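Local coordinates for CAG pathogenicity island protein 13 (Helicobacter pylori, PDB 2G3V), which is of unknown function but is encoded by cagS in the cag pathogenicity island, a region tied to the type IV secretion system of Helicobacter pylori, at residues 47-52 and 122-126; 67-71 and 126-132; 91-95 and 146-151; 98-102 and 155-159. One frame throughout, in Å; residues are numbered along the deposited sequence.

Contact 1 (47-52 and 122-126); sequences TMHDFF and FLPFF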
loop_
_atom_site.group_PDB
_atom_site.type_symbol
_atom_site.label_atom_id
_atom_site.label_comp_id
_atom_site.label_asym_id
_atom_site.label_seq_id
_atom_site.Cartn_x
_atom_site.Cartn_y
_atom_site.Cartn_z
ATOM N N THR A 47 -2.738 3.106 10.042
ATOM C CA THR A 47 -2.093 4.401 10.214
ATOM C C THR A 47 -1.997 5.118 8.857
ATOM O O THR A 47 -2.220 6.318 8.766
ATOM C CB THR A 47 -0.692 4.216 10.823
ATOM O OG1 THR A 47 -0.827 3.427 12.007
ATOM C CG2 THR A 47 -0.048 5.566 11.177
HETATM N N MSE A 48 -1.675 4.383 7.801
HETATM C CA MSE A 48 -1.558 4.999 6.483
HETATM C C MSE A 48 -2.941 5.398 5.968
HETATM O O MSE A 48 -3.147 6.504 5.431
HETATM C CB MSE A 48 -0.880 4.037 5.498
HETATM C CG MSE A 48 0.537 3.661 5.896
HETATM SE SE MSE A 48 1.486 2.725 4.525
HETATM C CE MSE A 48 0.869 0.934 4.839
ATOM N N HIS A 49 -3.897 4.495 6.133
ATOM C CA HIS A 49 -5.259 4.756 5.697
ATOM C C HIS A 49 -5.821 6.051 6.278
ATOM O O HIS A 49 -6.541 6.780 5.598
ATOM C CB HIS A 49 -6.170 3.585 6.072
ATOM C CG HIS A 49 -7.627 3.870 5.880
ATOM N ND1 HIS A 49 -8.370 4.599 6.784
ATOM C CD2 HIS A 49 -8.471 3.561 4.866
ATOM C CE1 HIS A 49 -9.608 4.723 6.338
ATOM N NE2 HIS A 49 -9.696 4.104 5.174
ATOM N N ASP A 50 -5.501 6.335 7.536
ATOM C CA ASP A 50 -5.984 7.559 8.157
ATOM C C ASP A 50 -5.210 8.752 7.612
ATOM O O ASP A 50 -5.771 9.829 7.424
ATOM C CB ASP A 50 -5.841 7.483 9.686
ATOM C CG ASP A 50 -6.611 6.296 10.290
ATOM O OD1 ASP A 50 -7.775 6.060 9.861
ATOM O OD2 ASP A 50 -6.069 5.605 11.193
ATOM N N PHE A 51 -3.923 8.544 7.351
ATOM C CA PHE A 51 -3.051 9.586 6.829
ATOM C C PHE A 51 -3.579 10.002 5.475
ATOM O O PHE A 51 -3.774 11.190 5.202
ATOM C CB PHE A 51 -1.628 9.055 6.687
ATOM C CG PHE A 51 -0.675 10.020 6.044
ATOM C CD1 PHE A 51 -0.229 11.141 6.730
ATOM C CD2 PHE A 51 -0.214 9.794 4.750
ATOM C CE1 PHE A 51 0.669 12.030 6.142
ATOM C CE2 PHE A 51 0.684 10.671 4.146
ATOM C CZ PHE A 51 1.127 11.796 4.851
ATOM N N PHE A 52 -3.812 9.007 4.628
ATOM C CA PHE A 52 -4.340 9.260 3.301
ATOM C C PHE A 52 -5.658 10.060 3.381
ATOM O O PHE A 52 -5.819 11.101 2.722
ATOM C CB PHE A 52 -4.546 7.937 2.546
ATOM C CG PHE A 52 -3.271 7.140 2.333
ATOM C CD1 PHE A 52 -2.026 7.774 2.289
ATOM C CD2 PHE A 52 -3.321 5.758 2.175
ATOM C CE1 PHE A 52 -0.854 7.041 2.095
ATOM C CE2 PHE A 52 -2.167 5.013 1.979
ATOM C CZ PHE A 52 -0.925 5.652 1.940
ATOM N N PHE A 122 1.749 1.358 -0.857
ATOM C CA PHE A 122 1.436 2.609 -0.183
ATOM C C PHE A 122 2.605 3.437 0.324
ATOM O O PHE A 122 2.480 4.653 0.450
ATOM C CB PHE A 122 0.466 2.312 0.962
ATOM C CG PHE A 122 -0.663 1.394 0.569
ATOM C CD1 PHE A 122 -1.714 1.854 -0.213
ATOM C CD2 PHE A 122 -0.621 0.039 0.903
ATOM C CE1 PHE A 122 -2.705 0.980 -0.670
ATOM C CE2 PHE A 122 -1.612 -0.848 0.448
ATOM C CZ PHE A 122 -2.650 -0.375 -0.341
ATOM N N LEU A 123 3.732 2.789 0.604
ATOM C CA LEU A 123 4.923 3.472 1.123
ATOM C C LEU A 123 5.435 4.716 0.369
ATOM O O LEU A 123 5.828 5.696 0.992
ATOM C CB LEU A 123 6.061 2.453 1.286
ATOM C CG LEU A 123 6.214 1.754 2.650
ATOM C CD1 LEU A 123 4.908 1.730 3.388
ATOM C CD2 LEU A 123 6.746 0.331 2.451
ATOM N N PRO A 124 5.435 4.695 -0.974
ATOM C CA PRO A 124 5.900 5.829 -1.801
ATOM C C PRO A 124 5.139 7.144 -1.578
ATOM O O PRO A 124 5.607 8.220 -1.944
ATOM C CB PRO A 124 5.708 5.318 -3.229
ATOM C CG PRO A 124 5.910 3.861 -3.084
ATOM C CD PRO A 124 5.134 3.534 -1.828
ATOM N N PHE A 125 3.955 7.041 -0.990
ATOM C CA PHE A 125 3.132 8.209 -0.720
ATOM C C PHE A 125 2.952 8.411 0.775
ATOM O O PHE A 125 2.190 9.271 1.192
ATOM C CB PHE A 125 1.752 8.051 -1.371
ATOM C CG PHE A 125 1.773 8.088 -2.873
ATOM C CD1 PHE A 125 2.023 9.279 -3.555
ATOM C CD2 PHE A 125 1.560 6.923 -3.609
ATOM C CE1 PHE A 125 2.070 9.311 -4.957
ATOM C CE2 PHE A 125 1.600 6.934 -5.013
ATOM C CZ PHE A 125 1.858 8.132 -5.692
ATOM N N PHE A 126 3.658 7.630 1.586
ATOM C CA PHE A 126 3.508 7.760 3.030
ATOM C C PHE A 126 4.822 8.025 3.773
ATOM O O PHE A 126 4.889 8.840 4.696
ATOM C CB PHE A 126 2.828 6.504 3.589
ATOM C CG PHE A 126 2.776 6.473 5.081
ATOM C CD1 PHE A 126 1.889 7.298 5.772
ATOM C CD2 PHE A 126 3.649 5.650 5.810
ATOM C CE1 PHE A 126 1.868 7.312 7.147
ATOM C CE2 PHE A 126 3.636 5.661 7.191
ATOM C CZ PHE A 126 2.745 6.491 7.863
#
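Phe51 and Phe126 form a T-shaped pair: the edge of the Phe126 ring is directed at the face of the Phe51 ring, with the centroids 5.2 Å apart and the planes at 82°. The Phe126 ring swings toward helix 35-57 because its CG lies anti to the backbone N (chi1 173°). The selenomethionine Met48 supplies the second kind of aromatic contact. Its CG sits over the centre of one Phe126 face, 3.6 Å from the ring centroid, a CH-pi contact only 10° off the normal. Its selenium stands obliquely to the same ring at 4.4 Å from the centroid, a Met-aromatic contact, and the bend at chi3 turns the methyl group away toward Phe122. Purely apolar contacts fill in around the selenium. Met48 SE is 3.7 Å from Phe122 CB, and Leu123 CD1 touches the selenium as well. Phe52 meets Phe122 at the edge of its own ring, where Phe52 CZ lies 3.7 Å from Phe122 CB. A backbone carbonyl, Phe125 O, also comes among the rings. It approaches the edges of two of them, 3.6 Å from Phe51 CE2 and 3.9 Å from Phe52 CE1, and accepts a hydrogen bond from Tyr89 OH of helix 82-105. Phe122 in turn touches Phe156, extending the cluster. With no hydrogen bond between 47-52 and 122-126, the long loop that follows helix 82-105 is held to helix 35-57 by aromatic, selenium and aliphatic contacts, while Tyr89 satisfies the Phe125 carbonyl.

Contact 2 (67-71 and 126-132); sequences RNYMK and FSKPIMF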
loop_
_atom_site.group_PDB
_atom_site.type_symbol
_atom_site.label_atom_id
_atom_site.label_comp_id
_atom_site.label_asym_id
_atom_site.label_seq_id
_atom_site.Cartn_x
_atom_site.Cartn_y
_atom_site.Cartn_z
ATOM N N ARG A 67 5.398 20.370 2.603
ATOM C CA ARG A 67 6.480 21.245 3.028
ATOM C C ARG A 67 7.552 20.501 3.822
ATOM O O ARG A 67 8.738 20.862 3.792
ATOM C CB ARG A 67 5.938 22.399 3.892
ATOM C CG ARG A 67 5.117 23.441 3.149
ATOM C CD ARG A 67 4.757 24.590 4.073
ATOM N NE ARG A 67 3.891 25.595 3.450
ATOM C CZ ARG A 67 4.300 26.533 2.600
ATOM N NH1 ARG A 67 5.578 26.611 2.247
ATOM N NH2 ARG A 67 3.430 27.412 2.120
ATOM N N ASN A 68 7.134 19.460 4.529
ATOM C CA ASN A 68 8.063 18.697 5.337
ATOM C C ASN A 68 8.587 17.419 4.713
ATOM O O ASN A 68 9.556 16.858 5.204
ATOM C CB ASN A 68 7.419 18.380 6.682
ATOM C CG ASN A 68 7.283 19.600 7.547
ATOM O OD1 ASN A 68 8.275 20.158 7.992
ATOM N ND2 ASN A 68 6.057 20.036 7.778
ATOM N N TYR A 69 7.953 16.949 3.644
ATOM C CA TYR A 69 8.396 15.718 2.993
ATOM C C TYR A 69 9.158 15.960 1.699
ATOM O O TYR A 69 10.188 15.326 1.453
ATOM C CB TYR A 69 7.209 14.798 2.677
ATOM C CG TYR A 69 6.572 14.107 3.872
ATOM C CD1 TYR A 69 6.137 12.777 3.772
ATOM C CD2 TYR A 69 6.363 14.783 5.080
ATOM C CE1 TYR A 69 5.511 12.134 4.835
ATOM C CE2 TYR A 69 5.729 14.149 6.160
ATOM C CZ TYR A 69 5.305 12.820 6.025
ATOM O OH TYR A 69 4.670 12.162 7.046
HETATM N N MSE A 70 8.652 16.870 0.876
HETATM C CA MSE A 70 9.292 17.129 -0.404
HETATM C C MSE A 70 10.643 17.752 -0.201
HETATM O O MSE A 70 10.850 18.459 0.787
HETATM C CB MSE A 70 8.409 18.031 -1.251
HETATM C CG MSE A 70 7.067 17.398 -1.495
HETATM SE SE MSE A 70 7.348 15.549 -2.005
HETATM C CE MSE A 70 7.097 15.821 -3.909
ATOM N N LYS A 71 11.582 17.455 -1.096
ATOM C CA LYS A 71 12.909 18.034 -0.969
ATOM C C LYS A 71 12.753 19.517 -1.324
ATOM O O LYS A 71 13.354 20.407 -0.709
ATOM C CB LYS A 71 13.885 17.346 -1.928
ATOM C CG LYS A 71 15.352 17.666 -1.647
ATOM C CD LYS A 71 16.270 16.975 -2.649
ATOM C CE LYS A 71 16.177 15.445 -2.586
ATOM N NZ LYS A 71 16.662 14.865 -1.306
ATOM N N PHE A 126 3.658 7.630 1.586
ATOM C CA PHE A 126 3.508 7.760 3.030
ATOM C C PHE A 126 4.822 8.025 3.773
ATOM O O PHE A 126 4.889 8.840 4.696
ATOM C CB PHE A 126 2.828 6.504 3.589
ATOM C CG PHE A 126 2.776 6.473 5.081
ATOM C CD1 PHE A 126 1.889 7.298 5.772
ATOM C CD2 PHE A 126 3.649 5.650 5.810
ATOM C CE1 PHE A 126 1.868 7.312 7.147
ATOM C CE2 PHE A 126 3.636 5.661 7.191
ATOM C CZ PHE A 126 2.745 6.491 7.863
ATOM N N SER A 127 5.864 7.321 3.364
ATOM C CA SER A 127 7.174 7.467 3.976
ATOM C C SER A 127 7.874 8.771 3.618
ATOM O O SER A 127 8.002 9.122 2.436
ATOM C CB SER A 127 8.062 6.297 3.572
ATOM O OG SER A 127 9.398 6.729 3.452
ATOM N N LYS A 128 8.332 9.480 4.650
ATOM C CA LYS A 128 9.036 10.745 4.453
ATOM C C LYS A 128 10.354 10.553 3.710
ATOM O O LYS A 128 10.692 11.335 2.836
ATOM C CB LYS A 128 9.323 11.425 5.789
ATOM C CG LYS A 128 10.049 12.761 5.620
ATOM C CD LYS A 128 10.275 13.431 6.958
ATOM C CE LYS A 128 8.959 13.694 7.679
ATOM N NZ LYS A 128 9.239 14.151 9.057
ATOM N N PRO A 129 11.122 9.510 4.060
ATOM C CA PRO A 129 12.391 9.308 3.356
ATOM C C PRO A 129 12.185 9.046 1.867
ATOM O O PRO A 129 12.881 9.613 1.042
ATOM C CB PRO A 129 13.004 8.103 4.079
ATOM C CG PRO A 129 12.400 8.181 5.430
ATOM C CD PRO A 129 10.985 8.565 5.180
ATOM N N ILE A 130 11.231 8.186 1.529
ATOM C CA ILE A 130 10.947 7.845 0.128
ATOM C C ILE A 130 10.584 9.077 -0.722
ATOM O O ILE A 130 11.139 9.288 -1.807
ATOM C CB ILE A 130 9.762 6.837 0.012
ATOM C CG1 ILE A 130 10.062 5.557 0.797
ATOM C CG2 ILE A 130 9.482 6.514 -1.466
ATOM C CD1 ILE A 130 11.281 4.785 0.313
HETATM N N MSE A 131 9.645 9.877 -0.219
HETATM C CA MSE A 131 9.185 11.061 -0.920
HETATM C C MSE A 131 10.203 12.211 -0.941
HETATM O O MSE A 131 10.207 13.030 -1.856
HETATM C CB MSE A 131 7.875 11.524 -0.290
HETATM C CG MSE A 131 6.822 10.420 -0.210
HETATM SE SE MSE A 131 5.241 10.971 0.760
HETATM C CE MSE A 131 4.500 12.121 -0.642
ATOM N N PHE A 132 11.059 12.283 0.070
ATOM C CA PHE A 132 12.078 13.327 0.114
ATOM C C PHE A 132 13.139 13.029 -0.953
ATOM O O PHE A 132 13.625 13.933 -1.652
ATOM C CB PHE A 132 12.746 13.362 1.489
ATOM C CG PHE A 132 13.766 14.454 1.642
ATOM C CD1 PHE A 132 13.377 15.790 1.725
ATOM C CD2 PHE A 132 15.120 14.146 1.723
ATOM C CE1 PHE A 132 14.326 16.801 1.893
ATOM C CE2 PHE A 132 16.073 15.148 1.890
ATOM C CZ PHE A 132 15.674 16.478 1.976
#
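The C-terminal end of helix 59-69 runs close to helix 128-133, with the CA atoms of Met70 and Phe132 4.7 Å apart and Tyr69 O only 3.1 Å from Phe132 CA in a CA-H...O contact. Ser127 is the N-cap of helix 128-133, its OG accepting from Ile130 N at 3.0 Å, and the end of helix 59-69 packs against the helix so capped. Tyr69 carries much of the contact. One face of its ring is covered by the aliphatic chain of Lys128, whose CB makes a CH-pi contact 4.0 Å from the centroid; a bend at chi3 brings CE of that lysine to the CE2 side of the ring. Around the Tyr69 edge lie the selenium of Met131, a Met-aromatic contact 3.6 Å from CD1, and Phe126 O in the plane, 3.4 Å from CE1. Beyond the ring, Tyr69 reaches Phe51 of helix 35-57, and Met70 and Met131 both pack on Met139 of helix 136-149. At the outer end Lys71 folds across Phe132, bent at chi3 (-62°) and chi4 (-65°). Its CG makes a CH-pi contact with the ring, and Lys71 NZ stands over the Phe132 face in a cation-pi contact, 3.7 Å from the centroid.

Contact 3 (91-95 and 146-151); sequences LLESE and YGTKLP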
loop_
_atom_site.group_PDB
_atom_site.type_symbol
_atom_site.label_atom_id
_atom_site.label_comp_id
_atom_site.label_asym_id
_atom_site.label_seq_id
_atom_site.Cartn_x
_atom_site.Cartn_y
_atom_site.Cartn_z
ATOM N N LEU A 91 -7.763 7.902 -3.780
ATOM C CA LEU A 91 -7.677 6.554 -4.317
ATOM C C LEU A 91 -6.834 5.645 -3.411
ATOM O O LEU A 91 -7.018 4.430 -3.399
ATOM C CB LEU A 91 -7.084 6.619 -5.735
ATOM C CG LEU A 91 -7.298 5.446 -6.699
ATOM C CD1 LEU A 91 -8.782 5.348 -7.069
ATOM C CD2 LEU A 91 -6.456 5.656 -7.944
ATOM N N LEU A 92 -5.906 6.238 -2.665
ATOM C CA LEU A 92 -5.054 5.492 -1.734
ATOM C C LEU A 92 -5.872 5.117 -0.505
ATOM O O LEU A 92 -5.734 4.012 0.018
ATOM C CB LEU A 92 -3.844 6.335 -1.299
ATOM C CG LEU A 92 -2.493 6.115 -1.988
ATOM C CD1 LEU A 92 -2.680 5.896 -3.480
ATOM C CD2 LEU A 92 -1.611 7.309 -1.749
ATOM N N GLU A 93 -6.720 6.037 -0.044
ATOM C CA GLU A 93 -7.566 5.780 1.121
ATOM C C GLU A 93 -8.517 4.642 0.785
ATOM O O GLU A 93 -8.779 3.756 1.601
ATOM C CB GLU A 93 -8.390 7.014 1.483
ATOM C CG GLU A 93 -9.241 6.825 2.735
ATOM C CD GLU A 93 -10.433 7.766 2.784
ATOM O OE1 GLU A 93 -10.251 8.981 2.551
ATOM O OE2 GLU A 93 -11.556 7.294 3.059
ATOM N N SER A 94 -9.036 4.679 -0.436
ATOM C CA SER A 94 -9.952 3.654 -0.909
ATOM C C SER A 94 -9.294 2.281 -0.901
ATOM O O SER A 94 -9.840 1.323 -0.359
ATOM C CB SER A 94 -10.428 3.985 -2.331
ATOM O OG SER A 94 -11.133 5.215 -2.372
ATOM N N GLU A 95 -8.117 2.181 -1.509
ATOM C CA GLU A 95 -7.410 0.907 -1.569
ATOM C C GLU A 95 -7.015 0.409 -0.180
ATOM O O GLU A 95 -7.090 -0.782 0.094
ATOM C CB GLU A 95 -6.166 1.019 -2.466
ATOM C CG GLU A 95 -6.485 1.460 -3.885
ATOM C CD GLU A 95 -7.667 0.697 -4.492
ATOM O OE1 GLU A 95 -7.632 -0.558 -4.505
ATOM O OE2 GLU A 95 -8.630 1.352 -4.955
ATOM N N TYR A 146 -0.284 5.588 -10.836
ATOM C CA TYR A 146 -1.219 5.108 -9.820
ATOM C C TYR A 146 -2.651 5.438 -10.204
ATOM O O TYR A 146 -3.552 4.600 -10.093
ATOM C CB TYR A 146 -0.904 5.734 -8.448
ATOM C CG TYR A 146 0.024 4.899 -7.583
ATOM C CD1 TYR A 146 -0.454 4.230 -6.456
ATOM C CD2 TYR A 146 1.375 4.754 -7.914
ATOM C CE1 TYR A 146 0.394 3.431 -5.672
ATOM C CE2 TYR A 146 2.226 3.964 -7.152
ATOM C CZ TYR A 146 1.734 3.304 -6.031
ATOM O OH TYR A 146 2.584 2.532 -5.281
ATOM N N GLY A 147 -2.851 6.670 -10.652
ATOM C CA GLY A 147 -4.176 7.098 -11.030
ATOM C C GLY A 147 -4.773 6.257 -12.135
ATOM O O GLY A 147 -5.990 6.119 -12.222
ATOM N N THR A 148 -3.928 5.685 -12.985
ATOM C CA THR A 148 -4.434 4.881 -14.097
ATOM C C THR A 148 -4.593 3.387 -13.822
ATOM O O THR A 148 -5.566 2.769 -14.261
ATOM C CB THR A 148 -3.567 5.079 -15.349
ATOM O OG1 THR A 148 -2.188 4.856 -15.028
ATOM C CG2 THR A 148 -3.743 6.488 -15.870
ATOM N N LYS A 149 -3.655 2.805 -13.087
ATOM C CA LYS A 149 -3.728 1.389 -12.774
ATOM C C LYS A 149 -4.745 1.042 -11.670
ATOM O O LYS A 149 -5.659 0.244 -11.879
ATOM C CB LYS A 149 -2.341 0.873 -12.370
ATOM C CG LYS A 149 -1.342 0.778 -13.510
ATOM C CD LYS A 149 -0.084 0.028 -13.067
ATOM C CE LYS A 149 0.872 -0.241 -14.240
ATOM N NZ LYS A 149 2.108 -0.997 -13.830
ATOM N N LEU A 150 -4.584 1.647 -10.501
ATOM C CA LEU A 150 -5.453 1.364 -9.369
ATOM C C LEU A 150 -6.960 1.389 -9.629
ATOM O O LEU A 150 -7.678 0.472 -9.230
ATOM C CB LEU A 150 -5.112 2.318 -8.229
ATOM C CG LEU A 150 -4.519 1.678 -6.965
ATOM C CD1 LEU A 150 -3.362 0.769 -7.310
ATOM C CD2 LEU A 150 -4.062 2.782 -6.011
ATOM N N PRO A 151 -7.465 2.441 -10.295
ATOM C CA PRO A 151 -8.907 2.510 -10.565
ATOM C C PRO A 151 -9.387 1.245 -11.265
ATOM O O PRO A 151 -10.373 0.629 -10.867
ATOM C CB PRO A 151 -9.037 3.745 -11.459
ATOM C CG PRO A 151 -7.884 4.579 -11.052
ATOM C CD PRO A 151 -6.766 3.570 -10.926
#
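The Tyr146 ring meets Leu92 obliquely, its CD1 4.1 Å from Leu92 CD1. That ring also forms an edge-to-face pair with Phe125, and its hydroxyl hydrogen-bonds to the backbone O of Ile121, so both the ring and its polar end are tied to the loop following helix 82-105. The ring of Pro151 is touched at CD, where Leu91 CD2 stands 3.7 Å away, the two side chains crossing at about a right angle. Leu91 touches four residues of 146-151. With CG anti to the backbone N (chi1 -160°), it sends CD2 among several groups: 3.6 Å from Leu150 CB, 3.8 Å from Tyr146 O and 4.1 Å from Gly147 CA. One methyl thus meets Tyr146, Gly147, Leu150 and Pro151. Leu150 answers from the other segment. Its side chain and that of Leu91 run past one another in opposite directions, and its CD2 turns to Glu95, lying 3.5 Å from Glu95 CG. There the bent glutamate offers its CG methylene, so even this acidic residue joins through its aliphatic part. Leu92 CD1 completes the patch against Leu150 CD2 at 4.2 Å. Outside the two segments Leu92 packs on Phe52 of helix 35-57, Leu150 on Leu155, and apolar side chains of a bound peptide lie against Tyr146 and Leu150. Leu91, Leu92 and the aliphatic part of Glu95 thus join helix 82-105 to residues 146-151, apolar helix packing in an all-helical fold.

Contact 4 (98-102 and 155-159); sequences ELLHA and LFVMT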
loop_
_atom_site.group_PDB
_atom_site.type_symbol
_atom_site.label_atom_id
_atom_site.label_comp_id
_atom_site.label_asym_id
_atom_site.label_seq_id
_atom_site.Cartn_x
_atom_site.Cartn_y
_atom_site.Cartn_z
ATOM N N GLU A 98 -10.121 -1.290 1.157
ATOM C CA GLU A 98 -10.438 -2.594 0.567
ATOM C C GLU A 98 -9.522 -3.677 1.148
ATOM O O GLU A 98 -9.987 -4.763 1.490
ATOM C CB GLU A 98 -10.283 -2.540 -0.960
ATOM C CG GLU A 98 -10.969 -3.673 -1.708
ATOM C CD GLU A 98 -12.485 -3.624 -1.555
ATOM O OE1 GLU A 98 -13.078 -2.543 -1.804
ATOM O OE2 GLU A 98 -13.077 -4.663 -1.193
ATOM N N LEU A 99 -8.224 -3.383 1.250
ATOM C CA LEU A 99 -7.253 -4.334 1.813
ATOM C C LEU A 99 -7.634 -4.656 3.263
ATOM O O LEU A 99 -7.637 -5.822 3.680
ATOM C CB LEU A 99 -5.830 -3.743 1.765
ATOM C CG LEU A 99 -4.688 -4.388 2.582
ATOM C CD1 LEU A 99 -4.401 -5.803 2.095
ATOM C CD2 LEU A 99 -3.447 -3.525 2.477
ATOM N N LEU A 100 -7.969 -3.615 4.019
ATOM C CA LEU A 100 -8.364 -3.779 5.414
ATOM C C LEU A 100 -9.555 -4.731 5.516
ATOM O O LEU A 100 -9.593 -5.593 6.392
ATOM C CB LEU A 100 -8.725 -2.418 6.010
ATOM C CG LEU A 100 -8.000 -1.896 7.248
ATOM C CD1 LEU A 100 -6.648 -2.555 7.437
ATOM C CD2 LEU A 100 -7.857 -0.393 7.106
ATOM N N HIS A 101 -10.532 -4.586 4.626
ATOM C CA HIS A 101 -11.693 -5.478 4.654
ATOM C C HIS A 101 -11.306 -6.882 4.233
ATOM O O HIS A 101 -11.806 -7.863 4.797
ATOM C CB HIS A 101 -12.818 -4.951 3.757
ATOM C CG HIS A 101 -13.507 -3.758 4.322
ATOM N ND1 HIS A 101 -14.049 -3.753 5.589
ATOM C CD2 HIS A 101 -13.709 -2.518 3.820
ATOM C CE1 HIS A 101 -14.551 -2.558 5.846
ATOM N NE2 HIS A 101 -14.357 -1.790 4.788
ATOM N N ALA A 102 -10.424 -6.973 3.235
ATOM C CA ALA A 102 -9.934 -8.263 2.760
ATOM C C ALA A 102 -9.374 -8.988 3.976
ATOM O O ALA A 102 -9.724 -10.142 4.236
ATOM C CB ALA A 102 -8.844 -8.064 1.721
ATOM N N LEU A 155 -7.709 -4.181 -6.785
ATOM C CA LEU A 155 -6.814 -4.986 -5.950
ATOM C C LEU A 155 -7.532 -5.297 -4.625
ATOM O O LEU A 155 -8.397 -4.531 -4.181
ATOM C CB LEU A 155 -5.516 -4.223 -5.644
ATOM C CG LEU A 155 -4.480 -3.905 -6.736
ATOM C CD1 LEU A 155 -3.584 -2.773 -6.243
ATOM C CD2 LEU A 155 -3.655 -5.140 -7.081
ATOM N N PHE A 156 -7.191 -6.427 -4.015
ATOM C CA PHE A 156 -7.766 -6.820 -2.721
ATOM C C PHE A 156 -9.235 -7.231 -2.686
ATOM O O PHE A 156 -9.778 -7.502 -1.624
ATOM C CB PHE A 156 -7.536 -5.700 -1.709
ATOM C CG PHE A 156 -6.124 -5.201 -1.681
ATOM C CD1 PHE A 156 -5.058 -6.089 -1.514
ATOM C CD2 PHE A 156 -5.853 -3.849 -1.820
ATOM C CE1 PHE A 156 -3.734 -5.628 -1.486
ATOM C CE2 PHE A 156 -4.542 -3.379 -1.791
ATOM C CZ PHE A 156 -3.477 -4.273 -1.624
ATOM N N VAL A 157 -9.877 -7.281 -3.846
ATOM C CA VAL A 157 -11.278 -7.680 -3.931
ATOM C C VAL A 157 -11.271 -9.186 -4.144
ATOM O O VAL A 157 -11.119 -9.657 -5.268
ATOM C CB VAL A 157 -11.976 -6.995 -5.128
ATOM C CG1 VAL A 157 -13.437 -7.418 -5.202
ATOM C CG2 VAL A 157 -11.864 -5.490 -4.991
HETATM N N MSE A 158 -11.434 -9.940 -3.067
HETATM C CA MSE A 158 -11.404 -11.397 -3.153
HETATM C C MSE A 158 -12.639 -12.052 -3.766
HETATM O O MSE A 158 -13.736 -11.499 -3.748
HETATM C CB MSE A 158 -11.167 -12.002 -1.762
HETATM C CG MSE A 158 -10.075 -11.316 -0.953
HETATM SE SE MSE A 158 -8.455 -11.007 -1.940
HETATM C CE MSE A 158 -7.669 -12.765 -1.823
ATOM N N THR A 159 -12.433 -13.248 -4.312
ATOM C CA THR A 159 -13.502 -14.034 -4.915
ATOM C C THR A 159 -13.702 -15.240 -4.002
ATOM O O THR A 159 -12.851 -15.524 -3.158
ATOM C CB THR A 159 -13.109 -14.540 -6.309
ATOM O OG1 THR A 159 -12.070 -15.517 -6.183
ATOM C CG2 THR A 159 -12.621 -13.386 -7.174
#
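Phe156 turns its ring onto Leu99 through two torsions: a positive phi (70°), which gives its backbone a left-handed conformation, and a chi1 of -49°, which sets CG anti to its carbonyl carbon. On the helix side, Leu99 CG is anti to the backbone N (chi1 166°), carrying its methyls along the same ring. Leu99 CB lies over one face, 3.7 Å from the Phe156 centroid, in a CH-pi contact, and Leu99 CD1 reaches Phe156 CE1 at 3.6 Å. Leu155 CB covers the opposite face, so the ring is sandwiched between the helix and its own neighbour in the chain. This is a loop-on-helix contact of the all-helical fold: residues 155-159 link helix 136-149 to helix 160-168 and pass across helix 82-105. Their far end is fixed by Thr159, the N-cap of helix 160-168, whose OG1 accepts from Glu162 N. Glu98 brings its CG methylene to the loop, 3.7 Å from Leu155 O and 3.9 Å from Val157 CG2. One turn on, Ala102 CB touches Phe156 O at 3.5 Å and, more loosely, Met158 CG at 4.4 Å.

Contacts 1, 3 and 4 touch one another, with contact 2 joined to them through contact 1. Contacts 1 and 2, centres about 12 Å apart, share Phe126, and the backbone of Pro124 and Phe125 touches Met131. Contact 3, about 12 Å from contact 1 between centres, meets it where Leu92 touches both Phe52 and Phe125. Phe122 bridges contact 1 to contact 4, about 17 Å away between centres, by touching Leu99 and Phe156. Contacts 3 and 4 both use helix 82-105 and meet through Leu150 and Leu155, residues that also border the bound peptide. Contacts 2 and 4 lie on opposite sides of the chain's centre, about 28 Å apart between centres.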